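Pyruvate formate-lyase 2 (Archaeoglobus fulgidus, PDB 2F3O) is a glycyl radical enzyme of the pyruvate formate-lyase family, probably a lyase, whose own substrate and reaction remain unknown. Local coordinates at residues 192-206 against 512-526. Numbering follows the deposited sequence.
Sequences KYSFYQAAKIVSEAV and PLLSLCVEDCFEKGV
A Schellman motif ends the short helix 521-524, and Phe195 and Tyr196 of the long helix 190-221 pack against it. Gly525, the C-prime residue, has positive phi, which favours glycine; a side chain there would also point close to Tyr196 and Lys192. Its CA lies over one face of the Phe195 ring, a CH-pi contact 4.0 Å from the centroid, with Val526 N above the same face. With CG anti to the backbone N (chi1 178°), Phe195 drives its ring as a knob between Ser515, Leu516, Cys521 and Phe522. Replacing Phe195 by an alanine would remove the ring, and that hole would probably go unfilled and Gly525 CA lose its aromatic partner.

Tyr196 combines a flat ring with a polar tip. Its OH donates to Phe522 O at 2.6 Å, nearly in line with the carbonyl (167°). This adds a side-chain donor to an oxygen that otherwise takes only a weak bond from Gly525 N within the segment. The same tyrosine turns its ring edge toward the face of Phe522 in an offset edge-to-face pair, centroids 5.5 Å apart and planes at 81°.

Farther along, helix 512-516 crosses the segment 192-206 nearly at right angles. Small Ala199 lets Leu516 enter as a knob among Phe195, Ala199, Val202 and Ser203, its CD1 3.9 Å from Ala199 CB. Branched Val202 sets CG1 3.7 Å from Leu513 CD1, while Ala198 CB abuts the Pro512 ring.

Helix 168-184 lies against the aromatic pair: Arg178 hydrogen-bonds Tyr196 OH, and Phe171 meets Phe522 edge-to-face. At the other end, helix 250-267 packs on Leu513 and Val206 through Ala263.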
loop_
_atom_site.group_PDB
_atom_site.type_symbol
_atom_site.label_atom_id
_atom_site.label_comp_id
_atom_site.label_asym_id
_atom_site.label_seq_id
_atom_site.Cartn_x
_atom_site.Cartn_y
_atom_site.Cartn_z
ATOM N N LYS A 192 2.275 6.284 16.175
ATOM C CA LYS A 192 2.414 7.695 15.843
ATOM C C LYS A 192 2.186 8.584 17.070
ATOM O O LYS A 192 2.874 9.588 17.256
ATOM C CB LYS A 192 1.390 8.073 14.779
ATOM C CG LYS A 192 1.873 8.190 13.347
ATOM C CD LYS A 192 0.945 9.147 12.610
ATOM C CE LYS A 192 1.381 9.476 11.201
ATOM N NZ LYS A 192 0.972 8.412 10.255
ATOM N N TYR A 193 1.221 8.201 17.903
ATOM C CA TYR A 193 0.926 8.924 19.129
ATOM C C TYR A 193 2.068 8.883 20.166
ATOM O O TYR A 193 2.498 9.914 20.661
ATOM C CB TYR A 193 -0.360 8.368 19.706
ATOM C CG TYR A 193 -0.991 9.176 20.814
ATOM C CD1 TYR A 193 -1.474 10.460 20.587
ATOM C CD2 TYR A 193 -1.164 8.624 22.077
ATOM C CE1 TYR A 193 -2.084 11.177 21.607
ATOM C CE2 TYR A 193 -1.777 9.326 23.086
ATOM C CZ TYR A 193 -2.228 10.597 22.850
ATOM O OH TYR A 193 -2.817 11.274 23.876
ATOM N N SER A 194 2.574 7.692 20.454
ATOM C CA SER A 194 3.771 7.505 21.267
ATOM C C SER A 194 4.939 8.336 20.775
ATOM O O SER A 194 5.705 8.877 21.580
ATOM C CB SER A 194 4.197 6.039 21.223
ATOM O OG SER A 194 3.195 5.190 21.747
ATOM N N PHE A 195 5.074 8.419 19.450
ATOM C CA PHE A 195 6.161 9.175 18.837
ATOM C C PHE A 195 6.074 10.650 19.178
ATOM O O PHE A 195 7.015 11.222 19.705
ATOM C CB PHE A 195 6.168 9.020 17.329
ATOM C CG PHE A 195 7.241 9.810 16.651
ATOM C CD1 PHE A 195 8.495 9.271 16.473
ATOM C CD2 PHE A 195 7.002 11.094 16.189
ATOM C CE1 PHE A 195 9.489 9.997 15.840
ATOM C CE2 PHE A 195 7.993 11.826 15.565
ATOM C CZ PHE A 195 9.228 11.281 15.388
ATOM N N TYR A 196 4.943 11.264 18.866
ATOM C CA TYR A 196 4.763 12.674 19.162
ATOM C C TYR A 196 4.806 12.999 20.668
ATOM O O TYR A 196 5.306 14.069 21.079
ATOM C CB TYR A 196 3.507 13.188 18.476
ATOM C CG TYR A 196 3.702 13.292 16.975
ATOM C CD1 TYR A 196 2.778 12.749 16.081
ATOM C CD2 TYR A 196 4.832 13.903 16.456
ATOM C CE1 TYR A 196 2.966 12.827 14.718
ATOM C CE2 TYR A 196 5.038 13.982 15.084
ATOM C CZ TYR A 196 4.101 13.444 14.221
ATOM O OH TYR A 196 4.298 13.562 12.866
ATOM N N GLN A 197 4.344 12.052 21.485
ATOM C CA GLN A 197 4.532 12.164 22.912
ATOM C C GLN A 197 5.999 12.222 23.269
ATOM O O GLN A 197 6.390 13.008 24.136
ATOM C CB GLN A 197 3.905 11.002 23.662
ATOM C CG GLN A 197 2.387 10.956 23.676
ATOM C CD GLN A 197 1.696 12.160 24.287
ATOM O OE1 GLN A 197 2.307 13.034 24.930
ATOM N NE2 GLN A 197 0.386 12.205 24.080
ATOM N N ALA A 198 6.810 11.402 22.605
ATOM C CA ALA A 198 8.231 11.389 22.887
ATOM C C ALA A 198 8.868 12.671 22.383
ATOM O O ALA A 198 9.648 13.290 23.099
ATOM C CB ALA A 198 8.888 10.183 22.258
ATOM N N ALA A 199 8.503 13.071 21.168
ATOM C CA ALA A 199 9.045 14.254 20.533
ATOM C C ALA A 199 8.850 15.484 21.417
ATOM O O ALA A 199 9.817 16.212 21.645
ATOM C CB ALA A 199 8.407 14.461 19.177
ATOM N N LYS A 200 7.616 15.681 21.910
ATOM C CA LYS A 200 7.257 16.729 22.867
ATOM C C LYS A 200 8.217 16.809 24.048
ATOM O O LYS A 200 8.889 17.832 24.251
ATOM C CB LYS A 200 5.864 16.439 23.423
ATOM C CG LYS A 200 5.347 17.457 24.447
ATOM C CD LYS A 200 4.066 16.994 25.060
ATOM C CE LYS A 200 4.027 17.312 26.535
ATOM N NZ LYS A 200 3.500 18.702 26.718
ATOM N N ILE A 201 8.257 15.717 24.815
ATOM C CA ILE A 201 9.188 15.513 25.924
ATOM C C ILE A 201 10.633 15.854 25.547
ATOM O O ILE A 201 11.292 16.650 26.215
ATOM C CB ILE A 201 9.118 14.041 26.430
ATOM C CG1 ILE A 201 7.753 13.766 27.057
ATOM C CG2 ILE A 201 10.193 13.748 27.465
ATOM C CD1 ILE A 201 7.533 12.320 27.479
ATOM N N VAL A 202 11.107 15.279 24.455
ATOM C CA VAL A 202 12.483 15.471 24.017
ATOM C C VAL A 202 12.795 16.904 23.544
ATOM O O VAL A 202 13.924 17.380 23.697
ATOM C CB VAL A 202 12.845 14.375 22.979
ATOM C CG1 VAL A 202 13.329 14.942 21.679
ATOM C CG2 VAL A 202 13.793 13.385 23.578
ATOM N N SER A 203 11.790 17.599 23.018
ATOM C CA SER A 203 11.947 19.003 22.664
ATOM C C SER A 203 12.079 19.878 23.909
ATOM O O SER A 203 12.968 20.725 23.982
ATOM C CB SER A 203 10.765 19.480 21.830
ATOM O OG SER A 203 10.641 18.682 20.671
ATOM N N GLU A 204 11.187 19.648 24.874
ATOM C CA GLU A 204 11.195 20.321 26.171
ATOM C C GLU A 204 12.537 20.191 26.872
ATOM O O GLU A 204 13.063 21.165 27.373
ATOM C CB GLU A 204 10.102 19.744 27.073
ATOM C CG GLU A 204 8.717 20.310 26.832
ATOM C CD GLU A 204 7.617 19.367 27.310
ATOM O OE1 GLU A 204 6.437 19.619 26.983
ATOM O OE2 GLU A 204 7.926 18.365 28.006
ATOM N N ALA A 205 13.075 18.980 26.888
ATOM C CA ALA A 205 14.387 18.685 27.437
ATOM C C ALA A 205 15.487 19.581 26.860
ATOM O O ALA A 205 16.290 20.153 27.611
ATOM C CB ALA A 205 14.719 17.238 27.164
ATOM N N VAL A 206 15.501 19.696 25.528
ATOM C CA VAL A 206 16.545 20.409 24.799
ATOM C C VAL A 206 16.453 21.915 25.004
ATOM O O VAL A 206 17.483 22.578 25.200
ATOM C CB VAL A 206 16.560 19.997 23.309
ATOM C CG1 VAL A 206 16.818 21.171 22.387
ATOM C CG2 VAL A 206 17.612 18.909 23.093
ATOM N N PRO A 512 14.458 9.085 19.960
ATOM C CA PRO A 512 13.558 10.176 19.586
ATOM C C PRO A 512 14.187 11.526 19.278
ATOM O O PRO A 512 13.705 12.212 18.389
ATOM C CB PRO A 512 12.653 10.327 20.811
ATOM C CG PRO A 512 12.798 9.073 21.566
ATOM C CD PRO A 512 14.145 8.547 21.293
ATOM N N LEU A 513 15.213 11.947 20.000
ATOM C CA LEU A 513 15.831 13.243 19.669
ATOM C C LEU A 513 16.483 13.207 18.290
ATOM O O LEU A 513 16.213 14.096 17.460
ATOM C CB LEU A 513 16.825 13.707 20.739
ATOM C CG LEU A 513 17.556 15.023 20.462
ATOM C CD1 LEU A 513 16.592 16.176 20.354
ATOM C CD2 LEU A 513 18.599 15.297 21.536
ATOM N N LEU A 514 17.281 12.156 18.048
ATOM C CA LEU A 514 17.909 11.893 16.768
ATOM C C LEU A 514 16.882 11.821 15.653
ATOM O O LEU A 514 17.105 12.352 14.565
ATOM C CB LEU A 514 18.706 10.594 16.835
ATOM C CG LEU A 514 19.411 10.181 15.539
ATOM C CD1 LEU A 514 20.389 11.252 15.110
ATOM C CD2 LEU A 514 20.085 8.829 15.673
ATOM N N SER A 515 15.747 11.194 15.930
ATOM C CA SER A 515 14.633 11.184 14.982
ATOM C C SER A 515 14.187 12.568 14.538
ATOM O O SER A 515 13.883 12.754 13.376
ATOM C CB SER A 515 13.433 10.446 15.558
ATOM O OG SER A 515 13.691 9.070 15.563
ATOM N N LEU A 516 14.182 13.551 15.431
ATOM C CA LEU A 516 13.770 14.884 15.011
ATOM C C LEU A 516 14.739 15.440 13.994
ATOM O O LEU A 516 14.365 16.212 13.100
ATOM C CB LEU A 516 13.662 15.830 16.198
ATOM C CG LEU A 516 12.269 16.062 16.792
ATOM C CD1 LEU A 516 11.415 14.802 16.755
ATOM C CD2 LEU A 516 12.422 16.547 18.212
ATOM N N CYS A 517 15.985 14.997 14.117
ATOM C CA CYS A 517 17.059 15.503 13.293
ATOM C C CYS A 517 17.254 14.758 11.999
ATOM O O CYS A 517 18.233 15.042 11.316
ATOM C CB CYS A 517 18.388 15.383 14.022
ATOM S SG CYS A 517 18.413 15.898 15.707
ATOM N N VAL A 518 16.431 13.761 11.685
ATOM C CA VAL A 518 16.633 13.045 10.425
ATOM C C VAL A 518 15.366 13.041 9.598
ATOM O O VAL A 518 14.343 12.524 10.017
ATOM C CB VAL A 518 17.162 11.601 10.611
ATOM C CG1 VAL A 518 17.360 10.927 9.245
ATOM C CG2 VAL A 518 18.459 11.585 11.403
ATOM N N GLU A 519 15.445 13.599 8.402
ATOM C CA GLU A 519 14.241 13.983 7.708
ATOM C C GLU A 519 13.381 12.843 7.206
ATOM O O GLU A 519 13.846 11.740 6.913
ATOM C CB GLU A 519 14.505 14.989 6.604
ATOM C CG GLU A 519 13.710 16.261 6.765
ATOM C CD GLU A 519 14.031 17.279 5.691
ATOM O OE1 GLU A 519 13.091 17.930 5.161
ATOM O OE2 GLU A 519 15.227 17.430 5.367
ATOM N N ASP A 520 12.105 13.213 7.118
ATOM C CA ASP A 520 10.905 12.384 7.070
ATOM C C ASP A 520 10.455 11.797 8.427
ATOM O O ASP A 520 9.275 11.601 8.615
ATOM C CB ASP A 520 10.906 11.405 5.887
ATOM C CG ASP A 520 10.895 12.119 4.541
ATOM O OD1 ASP A 520 11.091 13.343 4.515
ATOM O OD2 ASP A 520 10.687 11.454 3.506
ATOM N N CYS A 521 11.357 11.592 9.387
ATOM C CA CYS A 521 10.969 10.959 10.666
ATOM C C CYS A 521 9.895 11.668 11.437
ATOM O O CYS A 521 8.875 11.061 11.774
ATOM C CB CYS A 521 12.137 10.830 11.618
ATOM S SG CYS A 521 13.277 9.538 11.235
ATOM N N PHE A 522 10.152 12.941 11.741
ATOM C CA PHE A 522 9.210 13.766 12.489
ATOM C C PHE A 522 7.924 13.944 11.694
ATOM O O PHE A 522 6.838 13.789 12.239
ATOM C CB PHE A 522 9.811 15.129 12.863
ATOM C CG PHE A 522 8.843 16.038 13.573
ATOM C CD1 PHE A 522 8.515 15.818 14.903
ATOM C CD2 PHE A 522 8.227 17.092 12.909
ATOM C CE1 PHE A 522 7.625 16.624 15.551
ATOM C CE2 PHE A 522 7.326 17.893 13.559
ATOM C CZ PHE A 522 7.033 17.661 14.885
ATOM N N GLU A 523 8.042 14.248 10.405
ATOM C CA GLU A 523 6.846 14.468 9.592
ATOM C C GLU A 523 5.975 13.221 9.405
ATOM O O GLU A 523 4.757 13.321 9.395
ATOM C CB GLU A 523 7.199 15.107 8.248
ATOM C CG GLU A 523 7.521 16.595 8.372
ATOM C CD GLU A 523 6.269 17.440 8.576
ATOM O OE1 GLU A 523 6.384 18.581 9.117
ATOM O OE2 GLU A 523 5.177 16.949 8.178
ATOM N N LYS A 524 6.595 12.051 9.302
ATOM C CA LYS A 524 5.847 10.797 9.202
ATOM C C LYS A 524 5.436 10.230 10.576
ATOM O O LYS A 524 4.596 9.327 10.656
ATOM C CB LYS A 524 6.625 9.741 8.401
ATOM C CG LYS A 524 6.826 10.086 6.945
ATOM C CD LYS A 524 6.731 8.849 6.064
ATOM C CE LYS A 524 7.079 9.150 4.602
ATOM N NZ LYS A 524 6.455 10.415 4.128
ATOM N N GLY A 525 6.040 10.745 11.643
ATOM C CA GLY A 525 5.718 10.292 12.982
ATOM C C GLY A 525 6.212 8.899 13.287
ATOM O O GLY A 525 5.586 8.171 14.052
ATOM N N VAL A 526 7.322 8.512 12.658
ATOM C CA VAL A 526 7.979 7.227 12.945
ATOM C C VAL A 526 9.418 7.461 13.336
ATOM O O VAL A 526 10.084 8.313 12.763
ATOM C CB VAL A 526 7.802 6.164 11.789
ATOM C CG1 VAL A 526 7.338 6.788 10.522
ATOM C CG2 VAL A 526 9.037 5.350 11.552
#